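Local coordinates for protein alginate lyase (Paenibacillus sp. FPU-7, PDB 6KFN) that probably cleaves alginate by beta-elimination and folds as a right-handed parallel beta-helix, at residues A[27-32]-A[51-56]; A[33-38]-A[60-65]; A[212-217]-A[239-244]. All blocks are in the same frame, centred on the assembly; numbering follows the deposited sequence. Where two conformers were deposited one is given.

Contact 1: A[27-32]-A[51-56]; sequences IVLAEG and ITIRSA
Ile-27, Ala-56 and Arg-54 bury the largest areas where strands 27-29 and 51-55, and the loop residues that follow them, meet. The two strands are parallel and one coil apart near the N-terminal end of a right-handed beta-helix. Four backbone hydrogen bonds tie them, from Ile-27 N to Thr-52 O at one end to Ala-56 N on Leu-29 O, 2.8 Å, at the other. Between these, Arg-54 N donates to Ile-27 O and Leu-29 N to Arg-54 O. The side chains then sort onto two faces. On one, Arg-54 runs side by side with Val-28: the valine CG2 comes to 3.5 Å from Arg-54 NH2, and both methyls lie to one face of the guanidinium, CG1 offset toward its rim. Arg-54 CG sits between its backbone N and carbonyl carbon (chi1 66°), and the chain is extended from CG to NE, which carries the guanidinium up alongside the valine. Its charge is answered by Asp-26, in a salt bridge through NE. The other valine branch, CG1, rests 3.8 Å from Ala-56 CB; Ala-56 CB also lies 3.4 Å from Leu-29 O.

The opposite face looks inward. Ile-27 brings CB to 3.4 Å from Thr-52 O, while its branches pack on Leu-14, Ala-17 and Leu-18 of helix 11-19, the helix that caps this end of the coil stack. In one of its two conformers Ile-53 is crossed by the side chain of Leu-29 and reaches Leu-14. Strand 4-8 flanks 27-29 and strand 82-85 flanks 51-55. The chemistry is thus two-sided: an aliphatic stack sealed beneath the helix, and an outer layer in which methyls lie against a cation already paired with a carboxylate.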
loop_
_atom_site.group_PDB
_atom_site.type_symbol
_atom_site.label_atom_id
_atom_site.label_comp_id
_atom_site.label_asym_id
_atom_site.label_seq_id
_atom_site.Cartn_x
_atom_site.Cartn_y
_atom_site.Cartn_z
ATOM N N ILE A 27 7.134 21.157 -6.322
ATOM C CA ILE A 27 6.775 20.882 -7.703
ATOM C C ILE A 27 5.249 20.782 -7.742
ATOM O O ILE A 27 4.664 19.858 -7.180
ATOM C CB ILE A 27 7.443 19.598 -8.201
ATOM C CG1 ILE A 27 8.961 19.683 -8.051
ATOM C CG2 ILE A 27 7.011 19.326 -9.636
ATOM C CD1 ILE A 27 9.665 18.331 -8.285
ATOM N N VAL A 28 4.628 21.780 -8.383
ATOM C CA VAL A 28 3.191 22.013 -8.289
ATOM C C VAL A 28 2.572 21.745 -9.651
ATOM O O VAL A 28 2.867 22.453 -10.619
ATOM C CB VAL A 28 2.878 23.434 -7.807
ATOM C CG1 VAL A 28 1.380 23.586 -7.603
ATOM C CG2 VAL A 28 3.647 23.767 -6.511
ATOM N N LEU A 29 1.749 20.703 -9.739
ATOM C CA LEU A 29 1.229 20.211 -10.999
ATOM C C LEU A 29 -0.185 20.731 -11.265
ATOM O O LEU A 29 -1.070 20.679 -10.408
ATOM C CB LEU A 29 1.238 18.693 -11.001
ATOM C CG LEU A 29 2.606 18.052 -10.757
ATOM C CD1 LEU A 29 2.534 16.565 -10.971
ATOM C CD2 LEU A 29 3.663 18.696 -11.639
ATOM N N ALA A 30 -0.384 21.251 -12.475
ATOM C CA ALA A 30 -1.637 21.899 -12.827
ATOM C C ALA A 30 -2.833 20.959 -12.736
ATOM O O ALA A 30 -2.786 19.815 -13.173
ATOM C CB ALA A 30 -1.536 22.436 -14.256
ATOM N N GLU A 31 -3.935 21.460 -12.173
ATOM C CA GLU A 31 -5.186 20.709 -12.140
ATOM C C GLU A 31 -5.658 20.382 -13.543
ATOM O O GLU A 31 -5.515 21.165 -14.468
ATOM C CB GLU A 31 -6.261 21.486 -11.401
ATOM C CG GLU A 31 -6.030 21.557 -9.901
ATOM C CD GLU A 31 -7.222 22.141 -9.196
ATOM O OE1 GLU A 31 -7.153 23.302 -8.762
ATOM O OE2 GLU A 31 -8.268 21.455 -9.109
ATOM N N GLY A 32 -6.262 19.215 -13.695
ATOM C CA GLY A 32 -6.861 18.835 -14.951
ATOM C C GLY A 32 -5.898 18.267 -15.955
ATOM O O GLY A 32 -6.330 17.802 -17.006
ATOM N N ILE A 51 11.214 17.328 -0.345
ATOM C CA ILE A 51 10.941 17.599 -1.753
ATOM C C ILE A 51 9.476 17.249 -1.978
ATOM O O ILE A 51 9.057 16.149 -1.643
ATOM C CB ILE A 51 11.869 16.821 -2.703
ATOM C CG1 ILE A 51 13.320 17.046 -2.341
ATOM C CG2 ILE A 51 11.591 17.265 -4.146
ATOM C CD1 ILE A 51 14.328 16.270 -3.178
ATOM N N THR A 52 8.687 18.188 -2.506
ATOM C CA THR A 52 7.254 17.991 -2.657
ATOM C C THR A 52 6.879 17.888 -4.130
ATOM O O THR A 52 7.327 18.688 -4.949
ATOM C CB THR A 52 6.498 19.153 -2.000
ATOM O OG1 THR A 52 6.835 19.160 -0.609
ATOM C CG2 THR A 52 4.995 19.036 -2.129
ATOM N N ILE A 53 6.006 16.920 -4.438
ATOM C CA ILE A 53 5.259 16.891 -5.688
ATOM C C ILE A 53 3.784 16.874 -5.306
ATOM O O ILE A 53 3.358 16.003 -4.555
ATOM C CB ILE A 53 5.662 15.692 -6.545
ATOM C CG1 ILE A 53 4.970 15.803 -7.931
ATOM C CG2 ILE A 53 5.643 14.423 -5.811
ATOM C CD1 ILE A 53 5.486 14.726 -8.856
ATOM N N ARG A 54 3.028 17.841 -5.810
ATOM C CA ARG A 54 1.640 17.969 -5.396
ATOM C C ARG A 54 0.798 18.525 -6.515
ATOM O O ARG A 54 1.289 19.176 -7.425
ATOM C CB ARG A 54 1.510 18.823 -4.133
ATOM C CG ARG A 54 1.895 20.273 -4.339
ATOM C CD ARG A 54 1.792 21.022 -3.035
ATOM N NE ARG A 54 2.261 22.397 -3.158
ATOM C CZ ARG A 54 1.509 23.447 -3.435
ATOM N NH1 ARG A 54 0.196 23.333 -3.625
ATOM N NH2 ARG A 54 2.069 24.639 -3.541
ATOM N N SER A 55 -0.497 18.316 -6.397
ATOM C CA SER A 55 -1.448 18.955 -7.266
ATOM C C SER A 55 -1.634 20.410 -6.803
ATOM O O SER A 55 -1.627 20.724 -5.602
ATOM C CB SER A 55 -2.739 18.124 -7.194
ATOM O OG SER A 55 -3.692 18.515 -8.134
ATOM N N ALA A 56 -1.859 21.281 -7.784
ATOM C CA ALA A 56 -2.124 22.682 -7.489
ATOM C C ALA A 56 -3.416 22.857 -6.708
ATOM O O ALA A 56 -3.550 23.829 -5.960
ATOM C CB ALA A 56 -2.177 23.506 -8.793
#

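Contact 2: A[33-38]-A[60-65]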
loop_
_atom_site.group_PDB
_atom_site.type_symbol
_atom_site.label_atom_id
_atom_site.label_comp_id
_atom_site.label_asym_id
_atom_site.label_seq_id
_atom_site.Cartn_x
_atom_site.Cartn_y
_atom_site.Cartn_z
ATOM N N VAL A 33 -4.602 18.269 -15.668
ATOM C CA VAL A 33 -3.627 17.801 -16.619
ATOM C C VAL A 33 -3.260 16.370 -16.286
ATOM O O VAL A 33 -3.092 16.010 -15.119
ATOM C CB VAL A 33 -2.391 18.718 -16.608
ATOM C CG1 VAL A 33 -1.312 18.172 -17.520
ATOM C CG2 VAL A 33 -2.789 20.120 -17.034
ATOM N N THR A 34 -3.124 15.556 -17.335
ATOM C CA THR A 34 -2.541 14.225 -17.258
ATOM C C THR A 34 -1.103 14.305 -17.755
ATOM O O THR A 34 -0.840 14.679 -18.898
ATOM C CB THR A 34 -3.372 13.195 -18.025
ATOM O OG1 THR A 34 -4.664 13.074 -17.405
ATOM C CG2 THR A 34 -2.699 11.853 -17.976
ATOM N N PHE A 35 -0.186 13.935 -16.886
ATOM C CA PHE A 35 1.244 13.891 -17.140
ATOM C C PHE A 35 1.610 12.453 -17.450
ATOM O O PHE A 35 1.531 11.608 -16.562
ATOM C CB PHE A 35 2.017 14.355 -15.901
ATOM C CG PHE A 35 1.727 15.786 -15.479
ATOM C CD1 PHE A 35 0.558 16.120 -14.796
ATOM C CD2 PHE A 35 2.622 16.809 -15.780
ATOM C CE1 PHE A 35 0.279 17.427 -14.454
ATOM C CE2 PHE A 35 2.355 18.115 -15.427
ATOM C CZ PHE A 35 1.199 18.450 -14.775
ATOM N N LYS A 36 1.955 12.155 -18.695
ATOM C CA LYS A 36 2.245 10.791 -19.102
ATOM C C LYS A 36 3.748 10.561 -19.130
ATOM O O LYS A 36 4.487 11.306 -19.779
ATOM C CB LYS A 36 1.631 10.482 -20.454
ATOM C CG LYS A 36 1.598 8.995 -20.725
ATOM C CD LYS A 36 0.779 8.657 -21.945
ATOM C CE LYS A 36 -0.704 8.664 -21.667
ATOM N NZ LYS A 36 -1.401 8.034 -22.843
ATOM N N GLY A 37 4.177 9.530 -18.422
ATOM C CA GLY A 37 5.569 9.222 -18.303
ATOM C C GLY A 37 5.757 8.126 -17.271
ATOM O O GLY A 37 4.812 7.672 -16.611
ATOM N N SER A 38 7.039 7.790 -17.126
ATOM C CA SER A 38 7.517 6.920 -16.060
ATOM C C SER A 38 8.393 7.800 -15.166
ATOM O O SER A 38 9.584 7.951 -15.399
ATOM C CB SER A 38 8.270 5.727 -16.616
ATOM O OG SER A 38 7.504 5.091 -17.625
ATOM N N ASN A 60 -9.772 19.119 -9.340
ATOM C CA ASN A 60 -9.522 18.247 -10.482
ATOM C C ASN A 60 -8.053 17.878 -10.386
ATOM O O ASN A 60 -7.217 18.451 -11.101
ATOM C CB ASN A 60 -9.793 19.001 -11.784
ATOM C CG ASN A 60 -9.961 18.094 -12.972
ATOM O OD1 ASN A 60 -9.836 16.884 -12.881
ATOM N ND2 ASN A 60 -10.297 18.686 -14.104
ATOM N N PRO A 61 -7.690 16.953 -9.493
ATOM C CA PRO A 61 -6.264 16.673 -9.241
ATOM C C PRO A 61 -5.492 16.363 -10.508
ATOM O O PRO A 61 -5.981 15.684 -11.408
ATOM C CB PRO A 61 -6.299 15.464 -8.310
ATOM C CG PRO A 61 -7.634 15.599 -7.610
ATOM C CD PRO A 61 -8.573 16.138 -8.646
ATOM N N ALA A 62 -4.222 16.790 -10.533
ATOM C CA ALA A 62 -3.296 16.332 -11.548
ATOM C C ALA A 62 -3.171 14.811 -11.513
ATOM O O ALA A 62 -3.246 14.192 -10.451
ATOM C CB ALA A 62 -1.934 16.990 -11.321
ATOM N N VAL A 63 -2.922 14.237 -12.683
ATOM C CA VAL A 63 -2.815 12.800 -12.879
ATOM C C VAL A 63 -1.430 12.453 -13.397
ATOM O O VAL A 63 -0.979 13.029 -14.391
ATOM C CB VAL A 63 -3.845 12.285 -13.894
ATOM C CG1 VAL A 63 -3.716 10.768 -14.080
ATOM C CG2 VAL A 63 -5.278 12.649 -13.482
ATOM N N LEU A 64 -0.761 11.497 -12.740
ATOM C CA LEU A 64 0.428 10.873 -13.280
ATOM C C LEU A 64 0.017 9.549 -13.912
ATOM O O LEU A 64 -0.449 8.649 -13.228
ATOM C CB LEU A 64 1.497 10.615 -12.208
ATOM C CG LEU A 64 1.925 11.795 -11.362
ATOM C CD1 LEU A 64 3.090 11.396 -10.479
ATOM C CD2 LEU A 64 2.278 12.982 -12.207
ATOM N N SER A 65 0.145 9.466 -15.249
ATOM C CA SER A 65 -0.208 8.254 -15.966
ATOM C C SER A 65 1.024 7.607 -16.574
ATOM O O SER A 65 1.867 8.313 -17.152
ATOM C CB SER A 65 -1.171 8.553 -17.083
ATOM O OG SER A 65 -1.519 7.344 -17.762
#
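Phe-35 N donates to Val-63 O over 2.8 Å in a nearly straight bond (174° at the hydrogen), one of four that join 33-38 to 60-65. Val-63 N goes to Val-33 O, Ser-65 N to Phe-35 O, and Gly-37 N to Ser-65 O at 2.9 Å. Both Val-63 and Ser-65 therefore use their N-H and C=O on the same neighbour, whereas Leu-64 turns its backbone groups the other way, to Lys-88 and Thr-90 of strand 88-92. The carbonyls take C-H contacts as well: Lys-36 CA comes within 3.2 Å of Ser-65 O. Such in-register parallel pairing between successive turns is the ladder of a right-handed beta-helix, and these are two neighbouring rungs on one of its faces.

Thr-34, Lys-36, Val-63 and Ser-65 share the outer face. Thr-34 OG1 lies beside the backbone N (chi1 -64°), where it meets Val-63 CB at 3.7 Å, while its CG2 methyl goes to Ser-65 CB, also at 3.7 Å. Lys-36 sends CG past Ser-65 O, and farther along it packs on Tyr-67.

On the inner face the Phe-35 ring turns an edge to the same Val-63 oxygen that its own backbone N binds, with CD1 3.5 Å away, and Val-33 CG1 sits over one ring face near the rim. CE1 approaches Ala-62 CB at 3.9 Å, and Leu-64 CD2 presses against Phe-35 CB. Leu-29 of strand 25-29 and Leu-14 of helix 11-19 close over this aromatic and aliphatic cluster.

Contact 3: A[212-217]-A[239-244]; sequences DSFIDV and DAFQVH. With NA (sodium ion), chain C.
Strand 215-217 and strand 241-243 run parallel, with Ile-215 opposite Phe-241, Asp-216 opposite Gln-242 and Val-217 opposite Val-243. Gln-242 N donates to Ile-215 O, Val-217 N to Gln-242 O and His-244 N to Val-217 O. Before the strands both segments turn a corner, at Phe-214 and Ala-240, and there the bonds weaken: Phe-214 N and Ile-215 N both reach Ala-240 O only weakly. Ser-213 OG shares Ile-215 O with Gln-242 N, the two coming from opposite faces of the carbonyl.

These are successive rungs of the right-handed beta-helix. Ile-215 CD1 and Phe-241 CE1 touch at 3.8 Å inside it, over Phe-200, while the opposite face of the strands is polar and carries a sodium ion.

Asp-212 OD1 and Gln-242 OE1 each bind the sodium at 2.4 Å, with Tyr-210 O and three waters completing six ligands. The carboxylate and amide planes stand 89° apart, and Gln-242 NE2 donates to Asp-212 OD1 (2.9 Å) from above the carboxylate plane. A second bond, from NE2 to the anti lone pair of Asp-239 OD2, helps hold the amide with OE1 toward the metal.

Asp-216 OD1 accepts from His-244 ND1 at 2.7 Å on its syn side, in the plane of the imidazole, which lies 81° from the carboxylate. With chi1 at -167°, the Asp-216 carboxylate swings away from its own backbone N toward the histidine. OD2 pairs with Lys-218 and takes a water, 2.7 Å away, that is itself a sodium ligand. Lacking the carboxylate, an asparagine here would probably leave Lys-218 without its counter-charge and hold the His-244 ring less firmly.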
loop_
_atom_site.group_PDB
_atom_site.type_symbol
_atom_site.label_atom_id
_atom_site.label_comp_id
_atom_site.label_asym_id
_atom_site.label_seq_id
_atom_site.Cartn_x
_atom_site.Cartn_y
_atom_site.Cartn_z
ATOM N N ASP A 212 -6.850 -14.214 -0.584
ATOM C CA ASP A 212 -8.200 -14.594 -0.157
ATOM C C ASP A 212 -8.537 -13.989 1.208
ATOM O O ASP A 212 -9.415 -14.484 1.918
ATOM C CB ASP A 212 -8.390 -16.103 -0.199
ATOM C CG ASP A 212 -7.475 -16.879 0.724
ATOM O OD1 ASP A 212 -6.726 -16.299 1.516
ATOM O OD2 ASP A 212 -7.496 -18.132 0.591
ATOM N N SER A 213 -7.895 -12.874 1.536
ATOM C CA SER A 213 -8.165 -12.140 2.761
ATOM C C SER A 213 -7.891 -10.658 2.493
ATOM O O SER A 213 -7.229 -10.303 1.514
ATOM C CB SER A 213 -7.308 -12.639 3.926
ATOM O OG SER A 213 -5.918 -12.459 3.647
ATOM N N PHE A 214 -8.392 -9.781 3.373
ATOM C CA PHE A 214 -8.058 -8.362 3.254
ATOM C C PHE A 214 -6.562 -8.108 3.416
ATOM O O PHE A 214 -5.970 -7.306 2.701
ATOM C CB PHE A 214 -8.806 -7.498 4.274
ATOM C CG PHE A 214 -10.311 -7.624 4.293
ATOM C CD1 PHE A 214 -11.097 -7.347 3.168
ATOM C CD2 PHE A 214 -10.952 -7.985 5.466
ATOM C CE1 PHE A 214 -12.482 -7.460 3.244
ATOM C CE2 PHE A 214 -12.322 -8.078 5.529
ATOM C CZ PHE A 214 -13.094 -7.813 4.422
ATOM N N ILE A 215 -5.994 -8.746 4.451
ATOM C CA ILE A 215 -4.595 -8.578 4.790
ATOM C C ILE A 215 -4.006 -9.970 5.000
ATOM O O ILE A 215 -4.640 -10.839 5.613
ATOM C CB ILE A 215 -4.387 -7.737 6.085
ATOM C CG1 ILE A 215 -5.124 -6.396 5.960
ATOM C CG2 ILE A 215 -2.893 -7.545 6.348
ATOM C CD1 ILE A 215 -4.998 -5.500 7.181
ATOM N N ASP A 216 -2.790 -10.175 4.512
ATOM C CA ASP A 216 -1.963 -11.322 4.888
ATOM C C ASP A 216 -0.711 -10.761 5.545
ATOM O O ASP A 216 -0.039 -9.918 4.962
ATOM C CB ASP A 216 -1.603 -12.202 3.704
ATOM C CG ASP A 216 -1.029 -13.558 4.091
ATOM O OD1 ASP A 216 -1.103 -13.918 5.293
ATOM O OD2 ASP A 216 -0.542 -14.245 3.165
ATOM N N VAL A 217 -0.438 -11.233 6.761
ATOM C CA VAL A 217 0.693 -10.762 7.565
ATOM C C VAL A 217 1.741 -11.858 7.597
ATOM O O VAL A 217 1.535 -12.900 8.226
ATOM C CB VAL A 217 0.298 -10.389 8.989
ATOM C CG1 VAL A 217 1.516 -9.861 9.730
ATOM C CG2 VAL A 217 -0.843 -9.386 9.005
ATOM N N ASP A 239 -11.105 -15.402 4.846
ATOM C CA ASP A 239 -10.831 -14.886 6.176
ATOM C C ASP A 239 -10.684 -13.379 6.044
ATOM O O ASP A 239 -10.274 -12.887 5.001
ATOM C CB ASP A 239 -9.535 -15.447 6.767
ATOM C CG ASP A 239 -9.523 -16.941 6.963
ATOM O OD1 ASP A 239 -10.439 -17.459 7.639
ATOM O OD2 ASP A 239 -8.566 -17.584 6.447
ATOM N N ALA A 240 -10.950 -12.636 7.131
ATOM C CA ALA A 240 -10.634 -11.203 7.113
ATOM C C ALA A 240 -9.116 -10.984 7.050
ATOM O O ALA A 240 -8.601 -10.283 6.171
ATOM C CB ALA A 240 -11.208 -10.493 8.332
ATOM N N PHE A 241 -8.403 -11.566 8.028
ATOM C CA PHE A 241 -6.974 -11.361 8.188
ATOM C C PHE A 241 -6.314 -12.727 8.387
ATOM O O PHE A 241 -6.862 -13.585 9.086
ATOM C CB PHE A 241 -6.660 -10.473 9.412
ATOM C CG PHE A 241 -7.466 -9.188 9.471
ATOM C CD1 PHE A 241 -7.466 -8.283 8.418
ATOM C CD2 PHE A 241 -8.220 -8.887 10.590
ATOM C CE1 PHE A 241 -8.181 -7.105 8.487
ATOM C CE2 PHE A 241 -8.943 -7.701 10.676
ATOM C CZ PHE A 241 -8.932 -6.818 9.624
ATOM N N GLN A 242 -5.145 -12.897 7.782
ATOM C CA GLN A 242 -4.343 -14.095 7.955
ATOM C C GLN A 242 -2.950 -13.728 8.414
ATOM O O GLN A 242 -2.473 -12.614 8.170
ATOM C CB GLN A 242 -4.249 -14.888 6.644
ATOM C CG GLN A 242 -5.607 -15.371 6.160
ATOM C CD GLN A 242 -5.591 -15.976 4.788
ATOM O OE1 GLN A 242 -4.630 -15.841 4.024
ATOM N NE2 GLN A 242 -6.680 -16.620 4.425
ATOM N N VAL A 243 -2.299 -14.693 9.063
ATOM C CA VAL A 243 -0.894 -14.601 9.426
ATOM C C VAL A 243 -0.244 -15.909 8.967
ATOM O O VAL A 243 -0.807 -16.981 9.216
ATOM C CB VAL A 243 -0.673 -14.378 10.941
ATOM C CG1 VAL A 243 0.750 -13.924 11.225
ATOM C CG2 VAL A 243 -1.670 -13.375 11.520
ATOM N N HIS A 244 0.891 -15.824 8.286
ATOM C CA HIS A 244 1.593 -17.012 7.772
ATOM C C HIS A 244 3.062 -16.910 8.076
ATOM O O HIS A 244 3.620 -15.809 8.133
ATOM C CB HIS A 244 1.426 -17.146 6.244
ATOM C CG HIS A 244 0.062 -17.509 5.775
ATOM N ND1 HIS A 244 -0.896 -16.579 5.415
ATOM C CD2 HIS A 244 -0.491 -18.722 5.549
ATOM C CE1 HIS A 244 -1.984 -17.224 4.993
ATOM N NE2 HIS A 244 -1.756 -18.512 5.071
HETATM NA NA NA C . -4.326 -16.171 1.686
HETATM O O HOH W 1 -6.631 -19.506 2.643
HETATM O O HOH W 2 -4.656 -13.834 1.495
HETATM O O HOH W 3 -1.969 -15.940 1.583
HETATM O O HOH W 4 -4.029 -18.506 1.872
#

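All three contacts join parallel strands on successive coils of one right-handed beta-helix, but at different places. Contacts 1 and 2 touch, their centres 10 Å apart: strand 25-29 leads into 34-36 and strand 51-55 into 63-65, making them adjoining sides of the same two coils. Glu-31 OE2 takes Asn-60 N across that corner, and both share helix 11-19 as a lid. Each is partly buried, aliphatic or aromatic inside, with mixed methyl and polar groups outside. Contact 3 lies about 33 Å or more from both, centre to centre, beyond the chain's centre, in the separate sheet of 39-41 to 293-294. It is buried, and its polar face carries bound sodium and a histidine-carboxylate bond.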